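Long-range contacts in glutathione S-transferase (Bombyx mori, PDB 5ZFG), which probably transfers glutathione to electrophilic compounds, as glutathione S-transferases do, and metabolises the insecticide diazinon in the silkworm: residues P83-D88 and L156-F161; L163-M168 and K199-A204. All blocks are in the same frame, centred on the assembly; numbering follows the deposited sequence.

How the contacts relate
Contact 1 comes first along the chain and is closed before contact 2 opens; the two are in series, their centres 18 Å apart. Both use helix 160-172. Contact 1 holds its N-terminal end, where residues 156-161 meet the loop 83-88 between helix 67-78 of the thioredoxin-like domain and helix 89-114. Contact 2 lies further along the same helix, where residues 163-168 meet residues 199-204 of helix 195-208. Helix 12-23 of the N-terminal domain touches side chains of both contacts, F161 in the first and N165, M168 and A204 among those in the second. Helix 160-172 is thereby tied to the interdomain linker at its start and to the C-terminal helix further on.

Contact 1 of 2, residues P83-D88 and L156-F161; sequences PLYPQD and LTIADF
L84 swings CG anti to its backbone N (chi1 -157°), which lays CD1 beside L156 O and T157 CA, while I158 places CG1 between its backbone N and carbonyl carbon (chi1 57°), which brings CD1 over the ring of Y85. The turn at L156-F161 begins with a capping box, formed by T157 and D160 at the start of helix 160-172; an N-capping box here is a recognised hallmark of the GST fold. T157 N donates to D160 OD2 at 2.9 Å, almost straight, and T157 OG1 accepts a weak bond from A159 N. Threonine and aspartate suit these places because each offers a short side-chain oxygen to a backbone NH. D160 OD1 is engaged as well, by A151 N and W186 NE1. I158 N donates to L84 O at 2.8 Å in the carbonyl plane, tying the linker to the helix start. Round this bond the groups are apolar: L84 CG meets I158 CG2, the two side chains crossing at about a right angle, and L84 CD1 approaches L156 CD2 at 4.0 Å and F161 CZ at 4.2 Å. Y85 suits its place by joining an apolar ring to a polar end, where OH bonds N96 OD1 on helix 89-114. Over one face of its ring sits I158 CD1, a CH-pi contact 4.0 Å from the centroid and 14° off the normal.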
ATOM      1  N   PRO B  83       8.700  19.232   1.923  1.00 12.58           N
ATOM      2  CA  PRO B  83       7.459  19.016   2.675  1.00 17.19           C
ATOM      3  C   PRO B  83       6.444  18.166   1.936  1.00 13.77           C
ATOM      4  O   PRO B  83       5.443  17.769   2.548  1.00 13.84           O
ATOM      5  CB  PRO B  83       6.919  20.437   2.889  1.00 20.96           C
ATOM      6  CG  PRO B  83       8.061  21.348   2.592  1.00 21.79           C
ATOM      7  CD  PRO B  83       8.881  20.646   1.557  1.00 22.44           C
ATOM      8  N   LEU B  84       6.657  17.887   0.649  1.00 13.69           N
ATOM      9  CA  LEU B  84       5.770  16.970  -0.063  1.00 10.90           C
ATOM     10  C   LEU B  84       5.829  15.560   0.532  1.00 10.74           C
ATOM     11  O   LEU B  84       4.900  14.774   0.327  1.00 11.09           O
ATOM     12  CB  LEU B  84       6.133  16.934  -1.549  1.00 12.96           C
ATOM     13  CG  LEU B  84       5.102  16.514  -2.594  1.00 15.51           C
ATOM     14  CD1 LEU B  84       3.915  17.461  -2.659  1.00 12.25           C
ATOM     15  CD2 LEU B  84       5.744  16.431  -3.957  1.00 19.98           C
ATOM     16  N   TYR B  85       6.894  15.230   1.265  1.00 10.98           N
ATOM     17  CA  TYR B  85       6.987  13.957   1.992  1.00  8.09           C
ATOM     18  C   TYR B  85       7.774  14.208   3.269  1.00  6.86           C
ATOM     19  O   TYR B  85       8.991  13.987   3.326  1.00  8.46           O
ATOM     20  CB  TYR B  85       7.650  12.872   1.138  1.00  8.54           C
ATOM     21  CG  TYR B  85       7.490  11.432   1.633  1.00  7.69           C
ATOM     22  CD1 TYR B  85       6.419  11.051   2.437  1.00  9.67           C
ATOM     23  CD2 TYR B  85       8.424  10.463   1.276  1.00  8.86           C
ATOM     24  CE1 TYR B  85       6.277   9.726   2.887  1.00  9.65           C
ATOM     25  CE2 TYR B  85       8.290   9.137   1.689  1.00  8.10           C
ATOM     26  CZ  TYR B  85       7.218   8.771   2.504  1.00  6.52           C
ATOM     27  OH  TYR B  85       7.126   7.450   2.912  1.00  6.18           O
ATOM     28  N   PRO B  86       7.105  14.673   4.322  1.00 12.45           N
ATOM     29  CA  PRO B  86       7.819  15.071   5.541  1.00 16.92           C
ATOM     30  C   PRO B  86       8.645  13.942   6.134  1.00 14.92           C
ATOM     31  O   PRO B  86       8.299  12.764   6.037  1.00 12.71           O
ATOM     32  CB  PRO B  86       6.690  15.481   6.492  1.00 17.57           C
ATOM     33  CG  PRO B  86       5.524  15.796   5.612  1.00 20.29           C
ATOM     34  CD  PRO B  86       5.650  14.870   4.439  1.00 12.64           C
ATOM     35  N   GLN B  87       9.740  14.324   6.788  1.00 15.54           N
ATOM     36  CA  GLN B  87      10.631  13.363   7.420  1.00 19.73           C
ATOM     37  C   GLN B  87      10.263  13.077   8.868  1.00 11.88           C
ATOM     38  O   GLN B  87      10.681  12.049   9.401  1.00 17.41           O
ATOM     39  CB  GLN B  87      12.081  13.856   7.346  1.00 23.59           C
ATOM     40  CG  GLN B  87      12.574  14.029   5.922  1.00 24.82           C
ATOM     41  CD  GLN B  87      13.943  14.677   5.847  1.00 31.67           C
ATOM     42  OE1 GLN B  87      14.938  14.013   5.545  1.00 36.89           O
ATOM     43  NE2 GLN B  87      14.000  15.982   6.114  1.00 31.78           N
ATOM     44  N   ASP B  88       9.493  13.953   9.507  1.00 15.89           N
ATOM     45  CA  ASP B  88       9.065  13.702  10.873  1.00 14.25           C
ATOM     46  C   ASP B  88       8.264  12.403  10.909  1.00 14.96           C
ATOM     47  O   ASP B  88       7.309  12.258  10.135  1.00 14.77           O
ATOM     48  CB  ASP B  88       8.205  14.846  11.387  1.00 12.92           C
ATOM     49  CG  ASP B  88       7.541  14.513  12.703  1.00 17.87           C
ATOM     50  OD1 ASP B  88       8.277  14.381  13.715  1.00 24.87           O
ATOM     51  OD2 ASP B  88       6.294  14.363  12.725  1.00 20.34           O
ATOM     52  N   LEU B 156       0.326  20.578   0.758  1.00 19.74           N
ATOM     53  CA  LEU B 156       0.271  19.470  -0.196  1.00 19.05           C
ATOM     54  C   LEU B 156       1.349  18.432   0.102  1.00 13.30           C
ATOM     55  O   LEU B 156       2.493  18.776   0.422  1.00 12.96           O
ATOM     56  CB  LEU B 156       0.443  20.005  -1.622  1.00 16.16           C
ATOM     57  CG  LEU B 156       0.142  19.043  -2.784  1.00 11.57           C
ATOM     58  CD1 LEU B 156      -1.351  18.842  -2.957  1.00 13.36           C
ATOM     59  CD2 LEU B 156       0.786  19.494  -4.092  1.00 16.85           C
ATOM     60  N   THR B 157       0.973  17.144   0.026  1.00 10.60           N
ATOM     61  CA  THR B 157       1.932  16.045   0.142  1.00  8.27           C
ATOM     62  C   THR B 157       1.645  15.013  -0.946  1.00  5.30           C
ATOM     63  O   THR B 157       0.624  15.078  -1.636  1.00  9.05           O
ATOM     64  CB  THR B 157       1.888  15.358   1.516  1.00  7.69           C
ATOM     65  OG1 THR B 157       0.620  14.722   1.696  1.00  8.33           O
ATOM     66  CG2 THR B 157       2.126  16.349   2.667  1.00 12.28           C
ATOM     67  N   ILE B 158       2.544  14.029  -1.089  1.00  8.22           N
ATOM     68  CA  ILE B 158       2.293  12.975  -2.076  1.00  7.69           C
ATOM     69  C   ILE B 158       1.020  12.196  -1.756  1.00  8.06           C
ATOM     70  O   ILE B 158       0.485  11.524  -2.633  1.00  8.20           O
ATOM     71  CB  ILE B 158       3.484  11.990  -2.230  1.00  5.33           C
ATOM     72  CG1 ILE B 158       3.872  11.309  -0.907  1.00  7.76           C
ATOM     73  CG2 ILE B 158       4.699  12.661  -2.923  1.00  5.78           C
ATOM     74  CD1 ILE B 158       4.950  10.216  -1.092  1.00  5.36           C
ATOM     75  N   ALA B 159       0.528  12.253  -0.513  1.00  4.92           N
ATOM     76  CA  ALA B 159      -0.728  11.578  -0.196  1.00  5.34           C
ATOM     77  C   ALA B 159      -1.899  12.187  -0.958  1.00  7.85           C
ATOM     78  O   ALA B 159      -2.899  11.504  -1.212  1.00  5.73           O
ATOM     79  CB  ALA B 159      -0.988  11.640   1.312  1.00  8.33           C
ATOM     80  N   ASP B 160      -1.789  13.458  -1.355  1.00  9.11           N
ATOM     81  CA  ASP B 160      -2.910  14.112  -2.018  1.00  8.36           C
ATOM     82  C   ASP B 160      -3.153  13.570  -3.426  1.00  6.58           C
ATOM     83  O   ASP B 160      -4.306  13.400  -3.824  1.00  8.73           O
ATOM     84  CB  ASP B 160      -2.675  15.615  -2.070  1.00  8.74           C
ATOM     85  CG  ASP B 160      -2.861  16.250  -0.730  1.00  6.37           C
ATOM     86  OD1 ASP B 160      -4.032  16.315  -0.292  1.00 11.95           O
ATOM     87  OD2 ASP B 160      -1.844  16.621  -0.098  1.00 10.61           O
ATOM     88  N   PHE B 161      -2.089  13.312  -4.191  1.00  6.92           N
ATOM     89  CA  PHE B 161      -2.265  12.988  -5.607  1.00  4.53           C
ATOM     90  C   PHE B 161      -3.104  11.741  -5.831  1.00  8.93           C
ATOM     91  O   PHE B 161      -4.049  11.807  -6.636  1.00  6.65           O
ATOM     92  CB  PHE B 161      -0.913  12.868  -6.329  1.00  5.56           C
ATOM     93  CG  PHE B 161      -0.053  14.086  -6.213  1.00  6.56           C
ATOM     94  CD1 PHE B 161      -0.553  15.346  -6.531  1.00  7.30           C
ATOM     95  CD2 PHE B 161       1.261  13.972  -5.768  1.00  8.94           C
ATOM     96  CE1 PHE B 161       0.250  16.480  -6.391  1.00  8.03           C
ATOM     97  CE2 PHE B 161       2.076  15.093  -5.642  1.00  7.82           C
ATOM     98  CZ  PHE B 161       1.563  16.353  -5.952  1.00  9.55           C
TER

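Contact 2 of 2, residues L163-M168 and K199-A204; sequences LINSTM and KISESA
Segments 163-168 and 199-204, both helical, run in roughly the same direction, their axes 29° apart and 10.4 Å at closest approach, with N165 and S201 nearest in the backbone. In this bundle of the C-terminal GST domain the link between them is polar: S201 OG donates to N165 OD1 at 2.6 Å, the hydroxyl tilted 20° from the carbonyl plane. N165 holds CG anti to its carbonyl carbon (chi1 -70°), which brings OD1 within bonding distance of S201 OG. Serine suits its place because a short hydroxyl can reach OD1 from the facing helix, and asparagine offers acceptor and donor on one flat group. Its ND2 bonds Q19 OE1 and S16 OG of helix 12-23. The flexible M168, bent at chi2 and chi3, lays CE against A204 CB at 4.2 Å and within 3.9 Å of S201 O. A leucine in place of N165 would probably leave the hydroxyl of S201 without this acceptor and strip Q19 and S16 of their amide donor. Both ends of one buried amide are thus used, OD1 by helix 195-208 and ND2 by helix 12-23, which probably fixes its rotation and lets it join three helices across the domain boundary.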
ATOM      1  N   LEU B 163      -5.392  10.413  -3.943  1.00  5.95           N
ATOM      2  CA  LEU B 163      -6.776  10.678  -3.559  1.00  6.30           C
ATOM      3  C   LEU B 163      -7.435  11.662  -4.521  1.00  6.80           C
ATOM      4  O   LEU B 163      -8.618  11.515  -4.849  1.00  9.64           O
ATOM      5  CB  LEU B 163      -6.834  11.199  -2.121  1.00  7.13           C
ATOM      6  CG  LEU B 163      -6.308  10.209  -1.053  1.00  4.33           C
ATOM      7  CD1 LEU B 163      -6.023  10.914   0.273  1.00  7.04           C
ATOM      8  CD2 LEU B 163      -7.325   9.085  -0.873  1.00  8.55           C
ATOM      9  N   ILE B 164      -6.676  12.654  -4.999  1.00  6.00           N
ATOM     10  CA  ILE B 164      -7.229  13.593  -5.980  1.00  9.38           C
ATOM     11  C   ILE B 164      -7.677  12.839  -7.225  1.00  5.83           C
ATOM     12  O   ILE B 164      -8.798  13.005  -7.716  1.00  6.37           O
ATOM     13  CB  ILE B 164      -6.200  14.681  -6.337  1.00  6.00           C
ATOM     14  CG1 ILE B 164      -6.113  15.742  -5.226  1.00  8.90           C
ATOM     15  CG2 ILE B 164      -6.570  15.291  -7.709  1.00  8.82           C
ATOM     16  CD1 ILE B 164      -7.363  16.605  -5.107  1.00 10.81           C
ATOM     17  N   ASN B 165      -6.808  11.976  -7.741  1.00  8.63           N
ATOM     18  CA  ASN B 165      -7.112  11.275  -8.978  1.00  5.31           C
ATOM     19  C   ASN B 165      -8.182  10.199  -8.804  1.00 10.68           C
ATOM     20  O   ASN B 165      -8.914   9.906  -9.756  1.00  9.77           O
ATOM     21  CB  ASN B 165      -5.815  10.719  -9.550  1.00  6.28           C
ATOM     22  CG  ASN B 165      -4.920  11.828 -10.055  1.00  7.93           C
ATOM     23  OD1 ASN B 165      -5.365  12.656 -10.863  1.00 10.22           O
ATOM     24  ND2 ASN B 165      -3.682  11.880  -9.585  1.00  6.70           N
ATOM     25  N   SER B 166      -8.307   9.603  -7.615  1.00  5.45           N
ATOM     26  CA  SER B 166      -9.474   8.761  -7.358  1.00  7.84           C
ATOM     27  C   SER B 166     -10.756   9.596  -7.412  1.00 10.56           C
ATOM     28  O   SER B 166     -11.741   9.216  -8.057  1.00  9.87           O
ATOM     29  CB  SER B 166      -9.332   8.065  -6.002  1.00  9.00           C
ATOM     30  OG  SER B 166      -8.220   7.172  -5.990  1.00 10.22           O
ATOM     31  N   THR B 167     -10.751  10.750  -6.736  1.00  8.82           N
ATOM     32  CA  THR B 167     -11.929  11.618  -6.694  1.00  8.12           C
ATOM     33  C   THR B 167     -12.256  12.178  -8.073  1.00 10.58           C
ATOM     34  O   THR B 167     -13.433  12.381  -8.406  1.00 10.80           O
ATOM     35  CB  THR B 167     -11.686  12.759  -5.698  1.00 11.21           C
ATOM     36  OG1 THR B 167     -11.255  12.210  -4.433  1.00 11.09           O
ATOM     37  CG2 THR B 167     -12.961  13.581  -5.496  1.00 10.73           C
ATOM     38  N   MET B 168     -11.226  12.418  -8.883  1.00  9.65           N
ATOM     39  CA  MET B 168     -11.431  12.891 -10.246  1.00 12.58           C
ATOM     40  C   MET B 168     -12.317  11.941 -11.041  1.00 12.25           C
ATOM     41  O   MET B 168     -13.109  12.390 -11.881  1.00 12.81           O
ATOM     42  CB  MET B 168     -10.070  13.095 -10.928  1.00  8.70           C
ATOM     43  CG  MET B 168     -10.160  13.390 -12.443  1.00 11.71           C
ATOM     44  SD  MET B 168     -10.272  11.896 -13.455  1.00 10.78           S
ATOM     45  CE  MET B 168      -8.562  11.348 -13.309  1.00 10.01           C
ATOM     46  N   LYS B 199      -4.033  20.140 -14.425  1.00 13.74           N
ATOM     47  CA  LYS B 199      -4.083  19.901 -15.869  1.00 14.62           C
ATOM     48  C   LYS B 199      -3.792  18.449 -16.214  1.00 11.88           C
ATOM     49  O   LYS B 199      -4.343  17.922 -17.185  1.00 11.63           O
ATOM     50  CB  LYS B 199      -3.079  20.797 -16.597  1.00 20.50           C
ATOM     51  CG  LYS B 199      -3.663  22.070 -17.174  1.00 34.47           C
ATOM     52  CD  LYS B 199      -2.714  22.668 -18.206  1.00 39.22           C
ATOM     53  CE  LYS B 199      -3.336  23.861 -18.914  1.00 45.07           C
ATOM     54  NZ  LYS B 199      -3.122  25.102 -18.121  1.00 42.41           N
ATOM     55  N   ILE B 200      -2.903  17.804 -15.455  1.00 11.82           N
ATOM     56  CA  ILE B 200      -2.598  16.390 -15.670  1.00  9.24           C
ATOM     57  C   ILE B 200      -3.832  15.533 -15.385  1.00  7.21           C
ATOM     58  O   ILE B 200      -4.183  14.641 -16.167  1.00  9.85           O
ATOM     59  CB  ILE B 200      -1.391  15.976 -14.801  1.00  7.09           C
ATOM     60  CG1 ILE B 200      -0.127  16.714 -15.256  1.00  8.95           C
ATOM     61  CG2 ILE B 200      -1.163  14.458 -14.871  1.00  9.34           C
ATOM     62  CD1 ILE B 200       1.054  16.578 -14.302  1.00  9.52           C
ATOM     63  N   SER B 201      -4.516  15.805 -14.270  1.00  8.50           N
ATOM     64  CA  SER B 201      -5.756  15.087 -13.966  1.00  6.29           C
ATOM     65  C   SER B 201      -6.843  15.400 -14.987  1.00 10.57           C
ATOM     66  O   SER B 201      -7.603  14.513 -15.397  1.00  9.34           O
ATOM     67  CB  SER B 201      -6.245  15.453 -12.567  1.00 11.29           C
ATOM     68  OG  SER B 201      -5.280  15.204 -11.567  1.00  9.02           O
ATOM     69  N   GLU B 202      -6.930  16.663 -15.406  1.00 12.75           N
ATOM     70  CA  GLU B 202      -8.024  17.079 -16.276  1.00 14.17           C
ATOM     71  C   GLU B 202      -7.923  16.424 -17.646  1.00  9.31           C
ATOM     72  O   GLU B 202      -8.938  16.036 -18.230  1.00 15.11           O
ATOM     73  CB  GLU B 202      -8.029  18.598 -16.413  1.00 15.43           C
ATOM     74  CG  GLU B 202      -9.293  19.144 -17.052  1.00 19.97           C
ATOM     75  CD  GLU B 202      -9.264  20.652 -17.107  1.00 40.72           C
ATOM     76  OE1 GLU B 202      -8.440  21.191 -17.877  1.00 46.38           O
ATOM     77  OE2 GLU B 202     -10.035  21.294 -16.357  1.00 44.34           O
ATOM     78  N   SER B 203      -6.711  16.290 -18.175  1.00 10.64           N
ATOM     79  CA  SER B 203      -6.545  15.637 -19.471  0.54 13.94           C
ATOM     80  C   SER B 203      -7.046  14.198 -19.426  1.00 16.68           C
ATOM     81  O   SER B 203      -7.693  13.723 -20.368  1.00 13.57           O
ATOM     82  CB  SER B 203      -5.078  15.692 -19.894  0.54 15.08           C
ATOM     83  OG  SER B 203      -4.854  14.956 -21.079  0.54 16.17           O
ATOM     84  N   ALA B 204      -6.756  13.484 -18.332  1.00 11.98           N
ATOM     85  CA  ALA B 204      -7.290  12.134 -18.178  1.00 10.81           C
ATOM     86  C   ALA B 204      -8.803  12.159 -17.990  1.00 11.25           C
ATOM     87  O   ALA B 204      -9.508  11.305 -18.536  1.00 13.84           O
ATOM     88  CB  ALA B 204      -6.632  11.433 -16.989  1.00 10.86           C
TER